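Dihydroorotase (Saccharomyces cerevisiae, PDB 7CA0) catalyses the reversible, zinc-dependent cyclisation of N-carbamoyl-L-aspartate to dihydroorotate, the third step of de novo pyrimidine synthesis. Local coordinates at residues V15-G20 against A38-N43. Numbering follows the deposited sequence.
Sequences VHVREG and AYIMPN. With ZN (zinc ion), chain E; FOT (5-fluoro-2,6-dioxo-1,2,3,6-tetrahydropyrimidine-4-carboxylic acid), chain G.
Val15 and Ile40 pair as parallel neighbours at the ends of two strands, and two backbone hydrogen bonds flank Ile40: Val15 N gives to Tyr39 O at 3.0 Å, and Met41 N gives to Val15 O at 2.9 Å. Apolar packing grows on the same face of the sheet. CG1 of Val15, anti to the backbone N (chi1 168°), meets Ile40 CD1, while its CG2 lies against Ala38 CB at 3.8 Å. Ile40 CD1 also touches Val17 CG2, and Ile30 of helix 29-32 touches both valines and Ala38.

These are adjacent parallel strands of the TIM-barrel-like amidohydrolase fold, which places metal ligands and substrate contacts just past its C-terminal strand ends; the step from Val15 to His16 illustrates this, running from core packing into the active site. His16 NE2 binds a zinc ion at 2.1 Å, alongside His14 and Asp258. The ring lies between two groups: Met41 CB rests on one face, a CH-pi contact 3.8 Å from the centroid, and the bound 5-fluoroorotate sets N3 and O2 over the other, N3 3.0 Å above the ring plane. At its edge, ND1 gives a weak, bent hydrogen bond to Asn43 OD1 (123° at the hydrogen), with ring and amide planes 63° apart.

Ligand recognition draws on both segments, for 5-fluoroorotate O2 accepts from Asn43 ND2 at 2.6 Å and, at a doubtfully short separation, from Arg18 NH1. Pro261 O holds Arg18 NH2, and Thr106 O takes a further bond from Asn43 ND2. A methionine in place of Arg18 would probably deprive O2 of the donor from this side and leave Pro261 O without its guanidinium partner.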
loop_
_atom_site.group_PDB
_atom_site.type_symbol
_atom_site.label_atom_id
_atom_site.label_comp_id
_atom_site.label_asym_id
_atom_site.label_seq_id
_atom_site.Cartn_x
_atom_site.Cartn_y
_atom_site.Cartn_z
ATOM N N VAL A 15 -11.817 -8.463 -18.682
ATOM C CA VAL A 15 -13.101 -8.127 -18.073
ATOM C C VAL A 15 -13.460 -9.176 -17.031
ATOM O O VAL A 15 -13.305 -10.378 -17.273
ATOM C CB VAL A 15 -14.220 -8.023 -19.138
ATOM C CG1 VAL A 15 -15.606 -7.970 -18.480
ATOM C CG2 VAL A 15 -14.020 -6.787 -20.018
ATOM N N HIS A 16 -13.931 -8.724 -15.866
ATOM C CA HIS A 16 -14.531 -9.587 -14.862
ATOM C C HIS A 16 -15.989 -9.225 -14.656
ATOM O O HIS A 16 -16.303 -8.071 -14.351
ATOM C CB HIS A 16 -13.797 -9.475 -13.527
ATOM C CG HIS A 16 -12.389 -9.963 -13.578
ATOM N ND1 HIS A 16 -12.032 -11.231 -13.178
ATOM C CD2 HIS A 16 -11.252 -9.365 -14.000
ATOM C CE1 HIS A 16 -10.732 -11.395 -13.353
ATOM N NE2 HIS A 16 -10.233 -10.276 -13.846
ATOM N N VAL A 17 -16.896 -10.184 -14.823
ATOM C CA VAL A 17 -18.338 -9.834 -14.671
ATOM C C VAL A 17 -19.007 -10.675 -13.592
ATOM O O VAL A 17 -20.213 -10.610 -13.496
ATOM C CB VAL A 17 -19.103 -10.016 -15.995
ATOM C CG1 VAL A 17 -20.590 -9.769 -15.791
ATOM C CG2 VAL A 17 -18.544 -9.090 -17.065
ATOM N N ARG A 18 -18.242 -11.501 -12.886
ATOM C CA ARG A 18 -18.723 -12.331 -11.749
ATOM C C ARG A 18 -19.895 -13.221 -12.163
ATOM O O ARG A 18 -19.891 -13.743 -13.269
ATOM C CB ARG A 18 -19.135 -11.467 -10.556
ATOM C CG ARG A 18 -18.123 -10.408 -10.162
ATOM C CD ARG A 18 -16.720 -10.921 -9.961
ATOM N NE ARG A 18 -15.875 -9.888 -9.411
ATOM C CZ ARG A 18 -14.563 -9.906 -9.412
ATOM N NH1 ARG A 18 -13.911 -10.921 -9.931
ATOM N NH2 ARG A 18 -13.901 -8.905 -8.885
ATOM N N GLU A 19 -20.814 -13.437 -11.231
ATOM C CA GLU A 19 -22.033 -14.241 -11.450
ATOM C C GLU A 19 -23.173 -13.626 -10.643
ATOM O O GLU A 19 -22.988 -12.578 -10.045
ATOM C CB GLU A 19 -21.822 -15.644 -10.901
ATOM C CG GLU A 19 -21.162 -16.598 -11.862
ATOM C CD GLU A 19 -20.963 -17.984 -11.281
ATOM O OE1 GLU A 19 -20.114 -18.131 -10.383
ATOM O OE2 GLU A 19 -21.662 -18.911 -11.722
ATOM N N GLY A 20 -24.368 -14.198 -10.736
ATOM C CA GLY A 20 -25.503 -13.785 -9.945
ATOM C C GLY A 20 -25.848 -12.325 -10.124
ATOM O O GLY A 20 -25.671 -11.738 -11.202
ATOM N N ALA A 38 -15.579 -7.884 -25.410
ATOM C CA ALA A 38 -15.051 -8.107 -24.066
ATOM C C ALA A 38 -14.482 -9.516 -23.956
ATOM O O ALA A 38 -15.171 -10.484 -24.297
ATOM C CB ALA A 38 -16.148 -7.894 -23.011
ATOM N N TYR A 39 -13.233 -9.631 -23.488
ATOM C CA TYR A 39 -12.636 -10.919 -23.124
ATOM C C TYR A 39 -12.962 -11.246 -21.665
ATOM O O TYR A 39 -12.515 -10.530 -20.761
ATOM C CB TYR A 39 -11.125 -10.886 -23.337
ATOM C CG TYR A 39 -10.466 -12.229 -23.159
ATOM C CD1 TYR A 39 -10.716 -13.271 -24.039
ATOM C CD2 TYR A 39 -9.604 -12.461 -22.100
ATOM C CE1 TYR A 39 -10.119 -14.510 -23.873
ATOM C CE2 TYR A 39 -8.997 -13.701 -21.923
ATOM C CZ TYR A 39 -9.258 -14.718 -22.812
ATOM O OH TYR A 39 -8.660 -15.952 -22.644
ATOM N N ILE A 40 -13.713 -12.329 -21.434
ATOM C CA ILE A 40 -14.290 -12.629 -20.120
ATOM C C ILE A 40 -13.382 -13.574 -19.328
ATOM O O ILE A 40 -13.053 -14.670 -19.791
ATOM C CB ILE A 40 -15.707 -13.215 -20.264
ATOM C CG1 ILE A 40 -16.615 -12.227 -20.991
ATOM C CG2 ILE A 40 -16.319 -13.494 -18.915
ATOM C CD1 ILE A 40 -16.868 -10.954 -20.211
ATOM N N MET A 41 -12.987 -13.153 -18.111
ATOM C CA MET A 41 -12.059 -13.910 -17.285
ATOM C C MET A 41 -12.788 -14.978 -16.468
ATOM O O MET A 41 -13.984 -14.849 -16.203
ATOM C CB MET A 41 -11.286 -12.969 -16.363
ATOM C CG MET A 41 -10.249 -12.084 -17.077
ATOM S SD MET A 41 -9.097 -13.081 -18.022
ATOM C CE MET A 41 -7.998 -11.919 -18.838
ATOM N N PRO A 42 -12.093 -16.062 -16.103
ATOM C CA PRO A 42 -12.744 -17.265 -15.544
ATOM C C PRO A 42 -12.675 -17.476 -14.022
ATOM O O PRO A 42 -13.059 -18.563 -13.559
ATOM C CB PRO A 42 -11.961 -18.379 -16.245
ATOM C CG PRO A 42 -10.538 -17.838 -16.248
ATOM C CD PRO A 42 -10.687 -16.332 -16.480
ATOM N N ASN A 43 -12.191 -16.524 -13.230
ATOM C CA ASN A 43 -11.929 -16.787 -11.816
ATOM C C ASN A 43 -13.206 -16.636 -10.978
ATOM O O ASN A 43 -13.284 -15.860 -10.028
ATOM C CB ASN A 43 -10.810 -15.882 -11.317
ATOM C CG ASN A 43 -11.156 -14.403 -11.440
ATOM O OD1 ASN A 43 -11.986 -14.027 -12.265
ATOM N ND2 ASN A 43 -10.537 -13.563 -10.604
HETATM ZN ZN ZN E . -8.292 -9.588 -13.909
HETATM C C2 FOT G . -10.740 -10.460 -9.976
HETATM C C6 FOT G . -10.225 -8.835 -8.515
HETATM C C5 FOT G . -8.966 -8.684 -9.114
HETATM O O2 FOT G . -11.549 -11.229 -10.320
HETATM N N3 FOT G . -9.543 -10.400 -10.646
HETATM N N1 FOT G . -11.100 -9.701 -8.926
HETATM O O6 FOT G . -10.644 -8.213 -7.603
HETATM F F5 FOT G . -8.039 -7.769 -8.708
HETATM C C4 FOT G . -8.624 -9.541 -10.260
HETATM C C41 FOT G . -7.257 -9.445 -10.974
HETATM O O42 FOT G . -6.779 -10.403 -11.618
HETATM O O41 FOT G . -6.555 -8.410 -10.947
#